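Local coordinates for protein homoprotocatechuate 2,3-dioxygenase (Brevibacterium fuscum, PDB 4Z6M) that cleaves the aromatic ring of homoprotocatechuate with molecular oxygen at an iron(II) centre held by a facial triad of two histidines and one carboxylate, at residues H223-I228 against N252-Y257. The protein carries 1 engineered substitution. Sequence-based numbering, arbitrary orientation. Where two conformers were deposited one is given.
Sequences HNIIQI and NAFYLY
Phe254 turns the edge of its ring to the helix: CD1 of Ile225 and CD1 of Ile226 both lie at the rim, near the ring plane, so both methyls meet the hydrogens of the ring and not its π cloud. Trp296 also touches this side chain, as does Ile226 of a second subunit. The Tyr255 ring has Ala253 O at its edge, in plane, and stacks with His248. This is helix-on-sheet packing in a glyoxalase-type (vicinal oxygen chelate) βαβββ module: helix 222-234 lies over strand 254-259, its short segment running only 19° from the strand direction with the axes 8.8 Å apart. Flat and large, Phe254 spans that gap, with CG anti to its backbone N (chi1 -165°) and CZ ending 3.8 Å from Ile226 CD1, where the two side chains cross nearly at right angles. Ile225 suits the middle because its two branches serve different neighbours. Its longer arm slides past Phe254 in the opposite sense, placing CD1 3.8 Å from Phe254 CD2 and 3.7 Å from the carbonyl O of Phe254. Its CG2 branch reaches Leu256. The strand alternates: Phe254 and Leu256 point to the helix, whereas Tyr255 points away, toward the iron side, where it touches the iron ligand Glu267 and hydrogen-bonds Asp294 through OH. Between these segments the joining is van der Waals packing of apolar side chains. Leucine suits the C-terminal ends: Leu256 CB lies 3.6 Å from Ile225 CG2. Its branched end (chi1 178°) brings Leu256 CD2 to 3.9 Å from Ile228 CG2.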
loop_
_atom_site.group_PDB
_atom_site.type_symbol
_atom_site.label_atom_id
_atom_site.label_comp_id
_atom_site.label_asym_id
_atom_site.label_seq_id
_atom_site.Cartn_x
_atom_site.Cartn_y
_atom_site.Cartn_z
ATOM N N HIS A 223 -3.593 -3.963 1.501
ATOM C CA HIS A 223 -2.655 -5.013 1.140
ATOM C C HIS A 223 -2.558 -6.074 2.223
ATOM O O HIS A 223 -2.209 -7.213 1.928
ATOM C CB HIS A 223 -1.270 -4.441 0.845
ATOM C CG HIS A 223 -0.631 -3.759 2.001
ATOM N ND1 HIS A 223 0.043 -4.427 2.999
ATOM C CD2 HIS A 223 -0.546 -2.441 2.306
ATOM C CE1 HIS A 223 0.506 -3.548 3.877
ATOM N NE2 HIS A 223 0.139 -2.343 3.486
ATOM N N ASN A 224 -2.919 -5.744 3.462
ATOM C CA ASN A 224 -2.893 -6.751 4.527
ATOM C C ASN A 224 -3.967 -7.804 4.285
ATOM O O ASN A 224 -3.765 -8.988 4.553
ATOM C CB ASN A 224 -3.061 -6.097 5.885
ATOM C CG ASN A 224 -1.980 -5.094 6.183
ATOM O OD1 ASN A 224 -2.215 -3.892 6.186
ATOM N ND2 ASN A 224 -0.787 -5.589 6.450
ATOM N N ILE A 225 -5.119 -7.369 3.765
ATOM C CA ILE A 225 -6.217 -8.298 3.418
ATOM C C ILE A 225 -5.830 -9.145 2.210
ATOM O O ILE A 225 -6.056 -10.363 2.199
ATOM C CB ILE A 225 -7.524 -7.526 3.216
ATOM C CG1 ILE A 225 -7.975 -6.940 4.573
ATOM C CG2 ILE A 225 -8.598 -8.422 2.599
ATOM C CD1 ILE A 225 -9.178 -6.044 4.523
ATOM N N ILE A 226 -5.229 -8.519 1.200
ATOM C CA ILE A 226 -4.713 -9.266 0.060
ATOM C C ILE A 226 -3.725 -10.366 0.505
ATOM O O ILE A 226 -3.774 -11.500 0.015
ATOM C CB ILE A 226 -4.035 -8.331 -0.966
ATOM C CG1 ILE A 226 -5.025 -7.269 -1.463
ATOM C CG2 ILE A 226 -3.484 -9.132 -2.131
ATOM C CD1 ILE A 226 -6.354 -7.832 -1.912
ATOM N N GLN A 227 -2.847 -10.047 1.450
ATOM C CA GLN A 227 -1.895 -11.038 1.946
ATOM C C GLN A 227 -2.578 -12.244 2.573
ATOM O O GLN A 227 -2.071 -13.364 2.469
ATOM C CB GLN A 227 -0.904 -10.421 2.916
ATOM C CG GLN A 227 -0.164 -11.391 3.805
ATOM C CD GLN A 227 0.746 -12.391 3.088
ATOM O OE1 GLN A 227 1.105 -12.246 1.918
ATOM N NE2 GLN A 227 1.200 -13.369 3.845
ATOM N N ILE A 228 -3.675 -12.027 3.284
ATOM C CA ILE A 228 -4.364 -13.164 3.897
ATOM C C ILE A 228 -4.798 -14.120 2.784
ATOM O O ILE A 228 -4.653 -15.346 2.906
ATOM C CB ILE A 228 -5.546 -12.710 4.769
ATOM C CG1 ILE A 228 -5.039 -11.897 5.954
ATOM C CG2 ILE A 228 -6.372 -13.895 5.244
ATOM C CD1 ILE A 228 -6.090 -11.149 6.736
ATOM N N ASN A 252 -18.437 1.138 2.845
ATOM C CA ASN A 252 -17.270 1.556 2.050
ATOM C C ASN A 252 -15.957 0.854 2.436
ATOM O O ASN A 252 -14.917 1.288 2.006
ATOM C CB ASN A 252 -17.059 3.062 2.129
ATOM C CG ASN A 252 -16.121 3.606 1.085
ATOM O OD1 ASN A 252 -16.161 3.200 -0.089
ATOM N ND2 ASN A 252 -15.302 4.576 1.480
ATOM N N ALA A 253 -16.017 -0.214 3.232
ATOM C CA ALA A 253 -14.806 -0.869 3.691
ATOM C C ALA A 253 -14.303 -1.897 2.694
ATOM O O ALA A 253 -15.069 -2.517 1.949
ATOM C CB ALA A 253 -15.064 -1.553 5.017
ATOM N N PHE A 254 -12.996 -2.087 2.684
ATOM C CA PHE A 254 -12.386 -3.181 1.930
ATOM C C PHE A 254 -12.547 -4.446 2.814
ATOM O O PHE A 254 -12.426 -4.349 4.035
ATOM C CB PHE A 254 -10.920 -2.840 1.649
ATOM C CG PHE A 254 -10.263 -3.683 0.596
ATOM C CD1 PHE A 254 -10.373 -3.353 -0.723
ATOM C CD2 PHE A 254 -9.506 -4.786 0.935
ATOM C CE1 PHE A 254 -9.760 -4.121 -1.689
ATOM C CE2 PHE A 254 -8.914 -5.564 -0.028
ATOM C CZ PHE A 254 -9.041 -5.220 -1.344
ATOM N N TYR A 255 -12.838 -5.597 2.215
ATOM C CA TYR A 255 -13.284 -6.750 2.989
ATOM C C TYR A 255 -12.854 -8.081 2.406
ATOM O O TYR A 255 -12.495 -8.196 1.218
ATOM C CB TYR A 255 -14.818 -6.735 3.097
ATOM C CG TYR A 255 -15.536 -7.144 1.829
ATOM C CD1 TYR A 255 -15.776 -8.466 1.543
ATOM C CD2 TYR A 255 -15.975 -6.199 0.894
ATOM C CE1 TYR A 255 -16.417 -8.865 0.386
ATOM C CE2 TYR A 255 -16.624 -6.587 -0.266
ATOM C CZ TYR A 255 -16.836 -7.921 -0.532
ATOM O OH TYR A 255 -17.515 -8.313 -1.667
ATOM N N LEU A 256 -12.988 -9.099 3.261
ATOM C CA LEU A 256 -12.749 -10.489 2.914
ATOM C C LEU A 256 -13.535 -11.349 3.890
ATOM O O LEU A 256 -13.572 -11.013 5.068
ATOM C CB LEU A 256 -11.260 -10.830 3.048
ATOM C CG LEU A 256 -10.847 -12.279 2.753
ATOM C CD1 LEU A 256 -11.089 -12.645 1.300
ATOM C CD2 LEU A 256 -9.422 -12.506 3.188
ATOM N N TYR A 257 -14.157 -12.438 3.428
ATOM C CA TYR A 257 -14.759 -13.410 4.345
ATOM C C TYR A 257 -14.084 -14.773 4.206
ATOM O O TYR A 257 -13.954 -15.294 3.099
ATOM C CB TYR A 257 -16.263 -13.576 4.092
ATOM C CG TYR A 257 -17.042 -12.293 4.257
ATOM C CD1 TYR A 257 -17.519 -11.863 5.495
ATOM C CD2 TYR A 257 -17.276 -11.472 3.148
ATOM C CE1 TYR A 257 -18.234 -10.688 5.620
ATOM C CE2 TYR A 257 -17.968 -10.308 3.274
ATOM C CZ TYR A 257 -18.446 -9.916 4.504
ATOM O OH TYR A 257 -19.128 -8.747 4.572
#